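Local coordinates for PUA domain-containing protein (Aeropyrum pernix, PDB 2CX0), which is of unknown function but, carrying a PUA domain behind a pre-PUA domain, probably binds RNA and may act in translation initiation, at residues L3-V8 with E177-V182; R29-Y34 with G74-P78; L68-S72 with R166-R170; K92-D98 with G115-G121. All blocks are in the same frame, centred on the assembly; numbering follows the deposited sequence.

Contact 1: residues L3-V8 with E177-V182; sequences LWARLV and ELAQEV
Leu3 reaches from the strand onto the C-terminal helix and makes the tight end of this contact. With its CG between the backbone N and the carbonyl carbon (chi1 61°), its two methyls spread over different helix residues. CD2 presses on CG2 of Val182 at 3.6 Å, while CD1 touches both CD1 of Leu178 and the CG methylene of Glu181. Ala5, two residues on and on the same side of the strand, is small enough to let the helix close in: its CB lies 3.8 Å from the carbonyl O of Glu177 and touches CB of Glu181 as well.

The other side is looser and wetter, and no direct hydrogen bond joins the segments. One water takes the N-H of Trp4 and donates to OE2 of Glu181 at 2.7 Å. A second donates to both O and OE1 of Glu177, the latter at 2.7 Å, and accepts weakly from the N of Arg6. The Arg6 guanidinium adds a long salt bridge, NH1 to OE1 of Glu177 at 3.9 Å; the carboxylate oxygen lies at the guanidinium edge, but at this length and with the planes 66° apart there is no two-pronged grip. Its neighbour Leu7 lays CD1 against CG of Glu177, the two side chains crossing at about a right angle.

Strand 2-5 is an outermost strand of the N-terminal antiparallel sheet, paired with strand 9-17, and helix 174-183, the last of the chain, packs against that sheet, with Leu178 also on Tyr57 of strand 56-62 and Val182 on Pro66 of strand 65-70.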
loop_
_atom_site.group_PDB
_atom_site.type_symbol
_atom_site.label_atom_id
_atom_site.label_comp_id
_atom_site.label_asym_id
_atom_site.label_seq_id
_atom_site.Cartn_x
_atom_site.Cartn_y
_atom_site.Cartn_z
ATOM N N LEU A 3 -14.037 -1.145 -17.498
ATOM C CA LEU A 3 -14.612 -0.524 -16.349
ATOM C C LEU A 3 -14.463 0.960 -16.540
ATOM O O LEU A 3 -13.747 1.407 -17.450
ATOM C CB LEU A 3 -13.927 -0.996 -15.064
ATOM C CG LEU A 3 -12.426 -0.751 -14.842
ATOM C CD1 LEU A 3 -12.187 0.748 -14.514
ATOM C CD2 LEU A 3 -11.929 -1.676 -13.628
ATOM N N TRP A 4 -15.167 1.740 -15.735
ATOM C CA TRP A 4 -15.007 3.207 -15.848
ATOM C C TRP A 4 -14.808 3.704 -14.413
ATOM O O TRP A 4 -15.688 3.501 -13.548
ATOM C CB TRP A 4 -16.247 3.851 -16.499
ATOM C CG TRP A 4 -15.985 5.244 -16.981
ATOM C CD1 TRP A 4 -15.392 6.280 -16.277
ATOM C CD2 TRP A 4 -16.217 5.746 -18.317
ATOM N NE1 TRP A 4 -15.226 7.375 -17.107
ATOM C CE2 TRP A 4 -15.722 7.085 -18.351
ATOM C CE3 TRP A 4 -16.788 5.189 -19.481
ATOM C CZ2 TRP A 4 -15.780 7.882 -19.500
ATOM C CZ3 TRP A 4 -16.843 5.979 -20.647
ATOM C CH2 TRP A 4 -16.332 7.323 -20.641
ATOM N N ALA A 5 -13.630 4.262 -14.148
ATOM C CA ALA A 5 -13.302 4.726 -12.797
ATOM C C ALA A 5 -13.174 6.216 -12.699
ATOM O O ALA A 5 -12.891 6.884 -13.689
ATOM C CB ALA A 5 -11.985 4.076 -12.305
ATOM N N ARG A 6 -13.396 6.726 -11.508
ATOM C CA ARG A 6 -13.181 8.148 -11.304
ATOM C C ARG A 6 -11.674 8.381 -11.541
ATOM O O ARG A 6 -10.852 7.467 -11.330
ATOM C CB ARG A 6 -13.578 8.548 -9.865
ATOM C CG ARG A 6 -13.048 9.871 -9.437
ATOM C CD ARG A 6 -13.574 10.289 -8.043
ATOM N NE ARG A 6 -15.038 10.414 -7.989
ATOM C CZ ARG A 6 -15.857 9.491 -7.486
ATOM N NH1 ARG A 6 -15.345 8.371 -6.987
ATOM N NH2 ARG A 6 -17.176 9.689 -7.480
ATOM N N LEU A 7 -11.331 9.579 -12.035
ATOM C CA LEU A 7 -9.932 9.998 -12.279
ATOM C C LEU A 7 -9.359 9.427 -13.539
ATOM O O LEU A 7 -9.055 10.192 -14.517
ATOM C CB LEU A 7 -8.925 9.608 -11.120
ATOM C CG LEU A 7 -8.787 10.558 -9.963
ATOM C CD1 LEU A 7 -7.551 10.137 -9.067
ATOM C CD2 LEU A 7 -8.516 11.975 -10.486
ATOM N N VAL A 8 -9.207 8.093 -13.546
ATOM C CA VAL A 8 -8.603 7.424 -14.675
ATOM C C VAL A 8 -9.562 7.211 -15.846
ATOM O O VAL A 8 -9.051 7.042 -16.992
ATOM C CB VAL A 8 -7.964 6.051 -14.244
ATOM C CG1 VAL A 8 -6.926 6.292 -13.128
ATOM C CG2 VAL A 8 -9.043 5.130 -13.688
ATOM N N GLU A 177 -8.124 4.719 -7.254
ATOM C CA GLU A 177 -9.428 4.822 -7.914
ATOM C C GLU A 177 -9.678 3.626 -8.811
ATOM O O GLU A 177 -10.756 3.080 -8.833
ATOM C CB GLU A 177 -9.552 6.132 -8.728
ATOM C CG GLU A 177 -9.575 7.407 -7.853
ATOM C CD GLU A 177 -10.817 7.562 -6.967
ATOM O OE1 GLU A 177 -11.797 6.780 -7.034
ATOM O OE2 GLU A 177 -10.823 8.505 -6.175
ATOM N N LEU A 178 -8.658 3.247 -9.563
ATOM C CA LEU A 178 -8.776 2.092 -10.407
ATOM C C LEU A 178 -9.092 0.826 -9.544
ATOM O O LEU A 178 -9.988 0.012 -9.888
ATOM C CB LEU A 178 -7.467 1.923 -11.181
ATOM C CG LEU A 178 -7.415 0.554 -11.894
ATOM C CD1 LEU A 178 -8.540 0.464 -12.963
ATOM C CD2 LEU A 178 -6.018 0.435 -12.559
ATOM N N ALA A 179 -8.373 0.675 -8.436
ATOM C CA ALA A 179 -8.555 -0.504 -7.561
ATOM C C ALA A 179 -9.945 -0.536 -6.950
ATOM O O ALA A 179 -10.545 -1.620 -6.872
ATOM C CB ALA A 179 -7.505 -0.568 -6.449
ATOM N N GLN A 180 -10.471 0.636 -6.572
ATOM C CA GLN A 180 -11.819 0.728 -6.016
ATOM C C GLN A 180 -12.847 0.173 -7.004
ATOM O O GLN A 180 -13.786 -0.519 -6.616
ATOM C CB GLN A 180 -12.212 2.179 -5.766
ATOM C CG GLN A 180 -11.842 2.702 -4.455
ATOM C CD GLN A 180 -12.429 1.869 -3.348
ATOM O OE1 GLN A 180 -11.805 0.900 -2.935
ATOM N NE2 GLN A 180 -13.647 2.221 -2.875
ATOM N N GLU A 181 -12.663 0.474 -8.285
ATOM C CA GLU A 181 -13.600 0.032 -9.303
ATOM C C GLU A 181 -13.405 -1.437 -9.640
ATOM O O GLU A 181 -14.379 -2.122 -9.925
ATOM C CB GLU A 181 -13.446 0.912 -10.571
ATOM C CG GLU A 181 -14.649 0.912 -11.471
ATOM C CD GLU A 181 -15.926 1.374 -10.771
ATOM O OE1 GLU A 181 -15.899 2.182 -9.807
ATOM O OE2 GLU A 181 -16.981 0.938 -11.219
ATOM N N VAL A 182 -12.154 -1.929 -9.622
ATOM C CA VAL A 182 -11.899 -3.345 -9.909
ATOM C C VAL A 182 -12.624 -4.166 -8.817
ATOM O O VAL A 182 -13.284 -5.175 -9.129
ATOM C CB VAL A 182 -10.357 -3.696 -9.893
ATOM C CG1 VAL A 182 -10.148 -5.224 -9.921
ATOM C CG2 VAL A 182 -9.671 -3.134 -11.159
HETATM O O HOH W 1 -16.950 0.337 -13.810
HETATM O O HOH W 2 -12.917 5.012 -8.676
#

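Contact 2: residues R29-Y34 with G74-P78; sequences RLKPYY and GRIYP
Tyr34 OH gives its proton to the carbonyl O of Ile76 at 2.6 Å, in the carbonyl plane and on a lone pair, while Arg29 NH2 donates to the carbonyl O of Gly74 at 2.8 Å. In the latter the oxygen lies in the guanidinium plane, but the nitrogen stands above the plane of the carbonyl. NH2 also forms a salt bridge with Glu70, and NE is held by a water that donates onward to Gly74 O. Another water links Arg29 O to the N-H of Ile76.

These bonds tie the C-terminal end of helix 20-30 and the loop after it to strand 76-78, an outermost strand of the pre-PUA antiparallel sheet.

Ile76 packs beside these bonds. The Arg29 chain bends at chi3 (75°), which brings one face of its guanidinium over Ile76 CD1, 3.4 Å from CZ; CG2 of Ile76 meets CD2 of Leu30 at 3.9 Å. Farther out, Arg75 CD sits over the Tyr33 ring, 3.6 Å from the centroid, a CH-pi contact; Pro32 CB covers the opposite face. The Arg75 guanidinium stands at 88° to that ring, its NH2 bonded to Gly126 O and to Tyr77 OH, which is also hydrogen-bonded to Asp73.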
loop_
_atom_site.group_PDB
_atom_site.type_symbol
_atom_site.label_atom_id
_atom_site.label_comp_id
_atom_site.label_asym_id
_atom_site.label_seq_id
_atom_site.Cartn_x
_atom_site.Cartn_y
_atom_site.Cartn_z
ATOM N N ARG A 29 8.876 -13.242 -3.043
ATOM C CA ARG A 29 9.167 -11.816 -3.163
ATOM C C ARG A 29 8.596 -11.026 -1.994
ATOM O O ARG A 29 9.079 -9.922 -1.669
ATOM C CB ARG A 29 8.616 -11.295 -4.487
ATOM C CG ARG A 29 9.515 -11.716 -5.717
ATOM C CD ARG A 29 8.836 -11.223 -6.998
ATOM N NE ARG A 29 8.978 -9.789 -7.168
ATOM C CZ ARG A 29 8.433 -9.106 -8.165
ATOM N NH1 ARG A 29 7.696 -9.754 -9.044
ATOM N NH2 ARG A 29 8.701 -7.791 -8.338
ATOM N N LEU A 30 7.585 -11.604 -1.359
ATOM C CA LEU A 30 6.935 -10.978 -0.217
ATOM C C LEU A 30 7.607 -11.350 1.113
ATOM O O LEU A 30 7.677 -10.542 2.046
ATOM C CB LEU A 30 5.437 -11.412 -0.153
ATOM C CG LEU A 30 4.444 -11.021 -1.281
ATOM C CD1 LEU A 30 3.073 -11.738 -1.072
ATOM C CD2 LEU A 30 4.223 -9.506 -1.254
ATOM N N LYS A 31 8.129 -12.563 1.214
ATOM C CA LYS A 31 8.617 -12.964 2.527
ATOM C C LYS A 31 9.636 -12.077 3.229
ATOM O O LYS A 31 9.534 -11.840 4.440
ATOM C CB LYS A 31 9.110 -14.395 2.464
ATOM C CG LYS A 31 7.928 -15.383 2.397
ATOM C CD LYS A 31 8.459 -16.794 2.183
ATOM C CE LYS A 31 7.363 -17.792 1.818
ATOM N NZ LYS A 31 7.928 -19.165 1.476
ATOM N N PRO A 32 10.576 -11.518 2.469
ATOM C CA PRO A 32 11.577 -10.665 3.097
ATOM C C PRO A 32 11.083 -9.338 3.584
ATOM O O PRO A 32 11.748 -8.746 4.424
ATOM C CB PRO A 32 12.608 -10.449 1.990
ATOM C CG PRO A 32 12.287 -11.563 0.964
ATOM C CD PRO A 32 10.811 -11.640 1.027
ATOM N N TYR A 33 9.951 -8.842 3.058
ATOM C CA TYR A 33 9.504 -7.487 3.422
ATOM C C TYR A 33 8.319 -7.262 4.349
ATOM O O TYR A 33 8.012 -6.123 4.686
ATOM C CB TYR A 33 9.262 -6.731 2.126
ATOM C CG TYR A 33 10.430 -6.829 1.222
ATOM C CD1 TYR A 33 11.642 -6.195 1.547
ATOM C CD2 TYR A 33 10.353 -7.568 0.022
ATOM C CE1 TYR A 33 12.739 -6.294 0.680
ATOM C CE2 TYR A 33 11.438 -7.665 -0.839
ATOM C CZ TYR A 33 12.625 -7.027 -0.510
ATOM O OH TYR A 33 13.700 -7.054 -1.377
ATOM N N TYR A 34 7.678 -8.343 4.779
ATOM C CA TYR A 34 6.475 -8.269 5.587
ATOM C C TYR A 34 6.614 -9.306 6.673
ATOM O O TYR A 34 7.369 -10.266 6.505
ATOM C CB TYR A 34 5.271 -8.615 4.689
ATOM C CG TYR A 34 5.140 -7.615 3.566
ATOM C CD1 TYR A 34 4.747 -6.295 3.840
ATOM C CD2 TYR A 34 5.472 -7.954 2.258
ATOM C CE1 TYR A 34 4.680 -5.332 2.823
ATOM C CE2 TYR A 34 5.422 -7.010 1.228
ATOM C CZ TYR A 34 5.014 -5.695 1.523
ATOM O OH TYR A 34 4.913 -4.783 0.535
ATOM N N GLY A 74 11.038 -2.396 -7.988
ATOM C CA GLY A 74 10.933 -3.849 -8.161
ATOM C C GLY A 74 10.322 -4.654 -6.994
ATOM O O GLY A 74 10.325 -5.910 -6.998
ATOM N N ARG A 75 9.840 -3.938 -5.963
ATOM C CA ARG A 75 9.214 -4.586 -4.856
ATOM C C ARG A 75 7.689 -4.576 -5.005
ATOM O O ARG A 75 7.125 -3.719 -5.723
ATOM C CB ARG A 75 9.558 -3.893 -3.540
ATOM C CG ARG A 75 10.925 -4.243 -3.016
ATOM C CD ARG A 75 11.033 -3.938 -1.517
ATOM N NE ARG A 75 10.814 -2.519 -1.228
ATOM C CZ ARG A 75 11.085 -1.956 -0.045
ATOM N NH1 ARG A 75 11.590 -2.686 0.964
ATOM N NH2 ARG A 75 10.863 -0.661 0.132
ATOM N N ILE A 76 7.068 -5.543 -4.332
ATOM C CA ILE A 76 5.617 -5.667 -4.378
ATOM C C ILE A 76 5.031 -5.015 -3.106
ATOM O O ILE A 76 5.474 -5.310 -1.971
ATOM C CB ILE A 76 5.199 -7.152 -4.495
ATOM C CG1 ILE A 76 5.634 -7.690 -5.884
ATOM C CG2 ILE A 76 3.617 -7.300 -4.390
ATOM C CD1 ILE A 76 6.030 -9.147 -5.808
ATOM N N TYR A 77 4.042 -4.141 -3.320
ATOM C CA TYR A 77 3.360 -3.398 -2.269
ATOM C C TYR A 77 1.845 -3.678 -2.243
ATOM O O TYR A 77 1.245 -4.105 -3.223
ATOM C CB TYR A 77 3.479 -1.874 -2.510
ATOM C CG TYR A 77 4.845 -1.300 -2.375
ATOM C CD1 TYR A 77 5.194 -0.569 -1.240
ATOM C CD2 TYR A 77 5.799 -1.515 -3.382
ATOM C CE1 TYR A 77 6.503 -0.047 -1.099
ATOM C CE2 TYR A 77 7.136 -1.001 -3.253
ATOM C CZ TYR A 77 7.448 -0.280 -2.110
ATOM O OH TYR A 77 8.718 0.185 -1.931
ATOM N N PRO A 78 1.229 -3.479 -1.090
ATOM C CA PRO A 78 -0.218 -3.697 -0.986
ATOM C C PRO A 78 -0.933 -2.380 -1.361
ATOM O O PRO A 78 -0.426 -1.248 -1.101
ATOM C CB PRO A 78 -0.461 -3.952 0.512
ATOM C CG PRO A 78 0.759 -3.090 1.185
ATOM C CD PRO A 78 1.908 -3.226 0.190
HETATM O O HOH W 3 8.834 -7.709 -3.218
HETATM O O HOH W 4 10.642 -8.481 -5.181
#

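Contact 3: residues L68-S72 with R166-R170; sequences LFEWS and RRVHR
The Trp71 indole is flanked on both faces: CG1 of Val168 lies directly over its five-membered ring, 3.7 Å from the centroid, a CH-pi contact, and Ser72 OG lies over the opposite face. At the far edge of the six-membered ring NH1 of Arg166 comes within 3.2 Å of CZ3, with guanidinium and indole nearly coplanar, 20° apart. This is an edge meeting and not a cation-pi stack. CG2 of Val168 extends the cover along the benzo ring to CZ3.

The second ring, Phe69, turns its edge to the same methyl, CZ lying 4.1 Å from Val168 CG1. It also points that edge toward the face of the His169 imidazole in an offset edge-to-face pair, centroids 5.7 Å apart and planes at 72°. Val168 and His169 form a classic beta bulge opposite Val142, and at the bulge both side chains point toward segment 68-72.

Trp71 has its CG anti to the backbone N (chi1 -160°), which swings the indole across to strand 163-170. A serine in its place would probably leave Val168 CG1 without the ring it rests on and open a gap between the two domains.

With no hydrogen bond crossing between these segments, the end of strand 65-70 and the loop after it meet strand 163-170 mostly through aromatic and aliphatic surfaces, with one guanidinium at the indole edge, and the hold depends on shape more than on directed polar bonds.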
loop_
_atom_site.group_PDB
_atom_site.type_symbol
_atom_site.label_atom_id
_atom_site.label_comp_id
_atom_site.label_asym_id
_atom_site.label_seq_id
_atom_site.Cartn_x
_atom_site.Cartn_y
_atom_site.Cartn_z
ATOM N N LEU A 68 -2.182 -6.312 -4.749
ATOM C CA LEU A 68 -0.741 -6.091 -4.777
ATOM C C LEU A 68 -0.293 -5.490 -6.079
ATOM O O LEU A 68 -0.913 -5.729 -7.143
ATOM C CB LEU A 68 -0.026 -7.437 -4.607
ATOM C CG LEU A 68 -0.393 -8.262 -3.350
ATOM C CD1 LEU A 68 0.099 -9.735 -3.460
ATOM C CD2 LEU A 68 0.229 -7.508 -2.092
ATOM N N PHE A 69 0.794 -4.712 -6.032
ATOM C CA PHE A 69 1.302 -4.183 -7.301
ATOM C C PHE A 69 2.797 -4.053 -7.208
ATOM O O PHE A 69 3.369 -3.966 -6.104
ATOM C CB PHE A 69 0.695 -2.853 -7.636
ATOM C CG PHE A 69 0.950 -1.803 -6.620
ATOM C CD1 PHE A 69 1.997 -0.873 -6.817
ATOM C CD2 PHE A 69 0.159 -1.722 -5.443
ATOM C CE1 PHE A 69 2.257 0.118 -5.867
ATOM C CE2 PHE A 69 0.408 -0.745 -4.490
ATOM C CZ PHE A 69 1.460 0.175 -4.697
ATOM N N GLU A 70 3.442 -4.096 -8.355
ATOM C CA GLU A 70 4.892 -3.928 -8.388
ATOM C C GLU A 70 5.243 -2.431 -8.564
ATOM O O GLU A 70 4.717 -1.752 -9.460
ATOM C CB GLU A 70 5.528 -4.763 -9.535
ATOM C CG GLU A 70 7.056 -4.748 -9.380
ATOM C CD GLU A 70 7.823 -5.462 -10.505
ATOM O OE1 GLU A 70 7.564 -6.640 -10.775
ATOM O OE2 GLU A 70 8.692 -4.831 -11.123
ATOM N N TRP A 71 6.143 -1.919 -7.730
ATOM C CA TRP A 71 6.518 -0.520 -7.855
ATOM C C TRP A 71 7.849 -0.373 -8.616
ATOM O O TRP A 71 8.494 -1.363 -8.962
ATOM C CB TRP A 71 6.574 0.143 -6.475
ATOM C CG TRP A 71 6.469 1.636 -6.613
ATOM C CD1 TRP A 71 5.501 2.307 -7.305
ATOM C CD2 TRP A 71 7.318 2.637 -6.048
ATOM N NE1 TRP A 71 5.701 3.641 -7.211
ATOM C CE2 TRP A 71 6.806 3.878 -6.446
ATOM C CE3 TRP A 71 8.459 2.605 -5.235
ATOM C CZ2 TRP A 71 7.382 5.087 -6.073
ATOM C CZ3 TRP A 71 9.044 3.834 -4.852
ATOM C CH2 TRP A 71 8.496 5.047 -5.279
ATOM N N SER A 72 8.237 0.851 -8.902
ATOM C CA SER A 72 9.470 1.082 -9.662
ATOM C C SER A 72 10.777 0.635 -9.028
ATOM O O SER A 72 11.790 0.644 -9.717
ATOM C CB SER A 72 9.564 2.551 -10.091
ATOM O OG SER A 72 9.386 3.393 -8.967
ATOM N N ARG A 166 8.217 7.926 2.743
ATOM C CA ARG A 166 8.113 8.347 1.365
ATOM C C ARG A 166 6.866 7.693 0.800
ATOM O O ARG A 166 6.713 6.452 0.810
ATOM C CB ARG A 166 9.395 7.950 0.584
ATOM C CG ARG A 166 9.337 8.299 -0.899
ATOM C CD ARG A 166 10.714 8.330 -1.541
ATOM N NE ARG A 166 11.520 7.146 -1.259
ATOM C CZ ARG A 166 11.370 5.977 -1.876
ATOM N NH1 ARG A 166 10.429 5.854 -2.806
ATOM N NH2 ARG A 166 12.177 4.940 -1.589
ATOM N N ARG A 167 5.973 8.541 0.292
ATOM C CA ARG A 167 4.728 8.058 -0.288
ATOM C C ARG A 167 4.924 7.130 -1.526
ATOM O O ARG A 167 5.735 7.435 -2.405
ATOM C CB ARG A 167 3.845 9.289 -0.694
ATOM C CG ARG A 167 2.640 8.878 -1.578
ATOM C CD ARG A 167 2.275 9.976 -2.601
ATOM N NE ARG A 167 3.327 10.103 -3.627
ATOM C CZ ARG A 167 4.159 11.129 -3.754
ATOM N NH1 ARG A 167 4.092 12.163 -2.938
ATOM N NH2 ARG A 167 5.093 11.091 -4.693
ATOM N N VAL A 168 4.255 5.975 -1.555
ATOM C CA VAL A 168 4.269 5.125 -2.758
ATOM C C VAL A 168 2.821 5.071 -3.334
ATOM O O VAL A 168 2.580 5.254 -4.527
ATOM C CB VAL A 168 4.759 3.729 -2.427
ATOM C CG1 VAL A 168 4.439 2.709 -3.596
ATOM C CG2 VAL A 168 6.300 3.820 -2.151
ATOM N N HIS A 169 1.847 4.840 -2.466
ATOM C CA HIS A 169 0.442 4.747 -2.875
ATOM C C HIS A 169 -0.419 5.368 -1.767
ATOM O O HIS A 169 -0.153 5.155 -0.549
ATOM C CB HIS A 169 0.057 3.276 -3.105
ATOM C CG HIS A 169 -1.421 3.031 -3.144
ATOM N ND1 HIS A 169 -2.065 2.158 -2.291
ATOM C CD2 HIS A 169 -2.366 3.482 -4.003
ATOM C CE1 HIS A 169 -3.357 2.080 -2.632
ATOM N NE2 HIS A 169 -3.557 2.877 -3.669
ATOM N N ARG A 170 -1.458 6.130 -2.158
ATOM C CA ARG A 170 -2.249 6.791 -1.131
ATOM C C ARG A 170 -3.719 6.926 -1.502
ATOM O O ARG A 170 -4.085 6.796 -2.664
ATOM C CB ARG A 170 -1.665 8.183 -0.812
ATOM C CG ARG A 170 -1.557 9.124 -2.052
ATOM C CD ARG A 170 -2.861 9.870 -2.389
ATOM N NE ARG A 170 -2.591 10.757 -3.549
ATOM C CZ ARG A 170 -3.502 11.531 -4.140
ATOM N NH1 ARG A 170 -4.760 11.564 -3.670
ATOM N NH2 ARG A 170 -3.151 12.221 -5.243
#

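Contact 4: residues K92-D98 with G115-G121; sequences KGVVLVD and GVVGVEG
Val95 has CG1 anti to its backbone N (chi1 175°), and that sends the methyl between the two methyls of Val116, tightly, at 3.5 Å from CG2. On the other side of the sheet Leu96 places CG beside the backbone N (chi1 -54°), and its CD1 runs out to OE2 of Glu120. Val94 CG2 touches OE1 of the same carboxylate, whose charge is met by Arg137.

Between the side chains the backbones pair antiparallel. Val94 and Glu120 form a hydrogen-bonded pair, with Glu120 N to Val94 O at 2.9 Å. Leu96 N binds Gly118 O at 2.8 Å. Leu96 O then takes a bond from Val117 N at 2.9 Å and a weak one from Gly118 N, because Val117 and Gly118 both face Leu96 in a classic beta bulge. Gly118, with no side chain, leaves room for Leu96 CD1.

Past the bulge Asp98 N binds Gly115 O at 3.0 Å. Asp98 is the N-cap of helix 99-107, its OD1 accepting from Ala101 N, and a bound sulfate lies close to its side chain. An alanine here would probably leave that helix N-H without its cap and the first turn less firmly held.

Strand 93-97 runs between strand 116-121, an outermost strand of the mixed PUA sheet, and the parallel strand 128-133. Leu152 of helix 149-158 packs on Val95 and Val119, Tyr156 of the same helix rests on Val116, and Leu111 touches Val95, Val97 and Val116.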
loop_
_atom_site.group_PDB
_atom_site.type_symbol
_atom_site.label_atom_id
_atom_site.label_comp_id
_atom_site.label_asym_id
_atom_site.label_seq_id
_atom_site.Cartn_x
_atom_site.Cartn_y
_atom_site.Cartn_z
ATOM N N LYS A 92 5.485 -4.932 8.584
ATOM C CA LYS A 92 6.525 -4.830 9.643
ATOM C C LYS A 92 6.179 -3.672 10.606
ATOM O O LYS A 92 6.503 -3.700 11.795
ATOM C CB LYS A 92 7.850 -4.575 8.986
ATOM C CG LYS A 92 8.369 -5.835 8.296
ATOM C CD LYS A 92 9.805 -5.638 7.855
ATOM C CE LYS A 92 10.363 -6.892 7.182
ATOM N NZ LYS A 92 10.977 -7.870 8.135
ATOM N N GLY A 93 5.536 -2.635 10.081
ATOM C CA GLY A 93 5.166 -1.550 10.967
ATOM C C GLY A 93 4.125 -0.599 10.398
ATOM O O GLY A 93 3.797 -0.640 9.204
ATOM N N VAL A 94 3.564 0.217 11.269
ATOM C CA VAL A 94 2.638 1.225 10.817
ATOM C C VAL A 94 2.986 2.483 11.643
ATOM O O VAL A 94 3.547 2.367 12.750
ATOM C CB VAL A 94 1.156 0.858 11.037
ATOM C CG1 VAL A 94 0.730 -0.331 10.142
ATOM C CG2 VAL A 94 0.921 0.667 12.459
ATOM N N VAL A 95 2.627 3.653 11.092
ATOM C CA VAL A 95 2.888 4.942 11.729
ATOM C C VAL A 95 1.550 5.600 11.839
ATOM O O VAL A 95 0.805 5.663 10.843
ATOM C CB VAL A 95 3.830 5.798 10.833
ATOM C CG1 VAL A 95 4.005 7.181 11.420
ATOM C CG2 VAL A 95 5.217 5.081 10.699
ATOM N N LEU A 96 1.218 6.072 13.040
ATOM C CA LEU A 96 -0.055 6.717 13.269
ATOM C C LEU A 96 0.171 8.194 13.097
ATOM O O LEU A 96 1.229 8.718 13.502
ATOM C CB LEU A 96 -0.528 6.414 14.689
ATOM C CG LEU A 96 -0.570 4.920 15.016
ATOM C CD1 LEU A 96 -1.042 4.724 16.470
ATOM C CD2 LEU A 96 -1.495 4.211 14.017
ATOM N N VAL A 97 -0.807 8.871 12.498
ATOM C CA VAL A 97 -0.653 10.305 12.173
ATOM C C VAL A 97 -1.841 11.122 12.652
ATOM O O VAL A 97 -2.954 10.598 12.841
ATOM C CB VAL A 97 -0.460 10.532 10.627
ATOM C CG1 VAL A 97 0.619 9.595 10.070
ATOM C CG2 VAL A 97 -1.855 10.269 9.818
ATOM N N ASP A 98 -1.595 12.429 12.826
ATOM C CA ASP A 98 -2.634 13.336 13.253
ATOM C C ASP A 98 -3.602 13.671 12.105
ATOM O O ASP A 98 -3.377 13.280 10.963
ATOM C CB ASP A 98 -2.053 14.597 13.932
ATOM C CG ASP A 98 -1.168 15.457 13.038
ATOM O OD1 ASP A 98 -1.319 15.491 11.821
ATOM O OD2 ASP A 98 -0.312 16.172 13.595
ATOM N N GLY A 115 3.922 15.246 11.743
ATOM C CA GLY A 115 2.537 14.732 11.693
ATOM C C GLY A 115 2.425 13.345 12.328
ATOM O O GLY A 115 1.331 12.775 12.423
ATOM N N VAL A 116 3.540 12.782 12.802
ATOM C CA VAL A 116 3.478 11.455 13.398
ATOM C C VAL A 116 3.158 11.530 14.879
ATOM O O VAL A 116 3.766 12.316 15.596
ATOM C CB VAL A 116 4.839 10.704 13.193
ATOM C CG1 VAL A 116 4.823 9.361 13.992
ATOM C CG2 VAL A 116 5.081 10.467 11.674
ATOM N N VAL A 117 2.263 10.652 15.328
ATOM C CA VAL A 117 1.847 10.598 16.726
ATOM C C VAL A 117 1.999 9.237 17.355
ATOM O O VAL A 117 1.673 9.031 18.546
ATOM C CB VAL A 117 0.358 11.024 16.906
ATOM C CG1 VAL A 117 0.162 12.539 16.422
ATOM C CG2 VAL A 117 -0.574 10.094 16.051
ATOM N N GLY A 118 2.477 8.276 16.589
ATOM C CA GLY A 118 2.609 6.929 17.151
ATOM C C GLY A 118 3.312 6.015 16.185
ATOM O O GLY A 118 3.286 6.258 14.952
ATOM N N VAL A 119 4.004 5.026 16.732
ATOM C CA VAL A 119 4.712 4.038 15.907
ATOM C C VAL A 119 4.394 2.631 16.405
ATOM O O VAL A 119 4.402 2.386 17.627
ATOM C CB VAL A 119 6.215 4.194 15.976
ATOM C CG1 VAL A 119 6.880 3.027 15.221
ATOM C CG2 VAL A 119 6.639 5.561 15.411
ATOM N N GLU A 120 4.095 1.699 15.496
ATOM C CA GLU A 120 3.813 0.344 15.907
ATOM C C GLU A 120 4.656 -0.596 15.100
ATOM O O GLU A 120 4.923 -0.366 13.886
ATOM C CB GLU A 120 2.331 -0.035 15.661
ATOM C CG GLU A 120 1.365 0.611 16.626
ATOM C CD GLU A 120 -0.105 0.453 16.239
ATOM O OE1 GLU A 120 -0.445 -0.368 15.356
ATOM O OE2 GLU A 120 -0.934 1.154 16.853
ATOM N N GLY A 121 5.048 -1.693 15.744
ATOM C CA GLY A 121 5.862 -2.656 15.011
ATOM C C GLY A 121 7.335 -2.329 15.122
ATOM O O GLY A 121 7.727 -1.467 15.925
#

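In the fold
All four contacts are partly buried. Contact 3 is centred about 6 Å from the chain's centre, contacts 1 and 4 about 16 and 15 Å out, on opposite sides of it. Contacts 1 and 2 work on the two outermost strands of the pre-PUA sheet: contact 1 by apolar packing, water bridges and one long salt bridge, contact 2 by direct hydrogen bonds as well as waters. Contact 3 joins that sheet to the PUA domain by rings and methyls, and touches contact 2 through the Tyr77-Phe69 backbone hydrogen bond and the packing of Tyr77 on Trp71. Contact 4 lies wholly within the PUA sheet and is built mostly of backbone hydrogen bonds; Lys92 packs on the loop of contact 2.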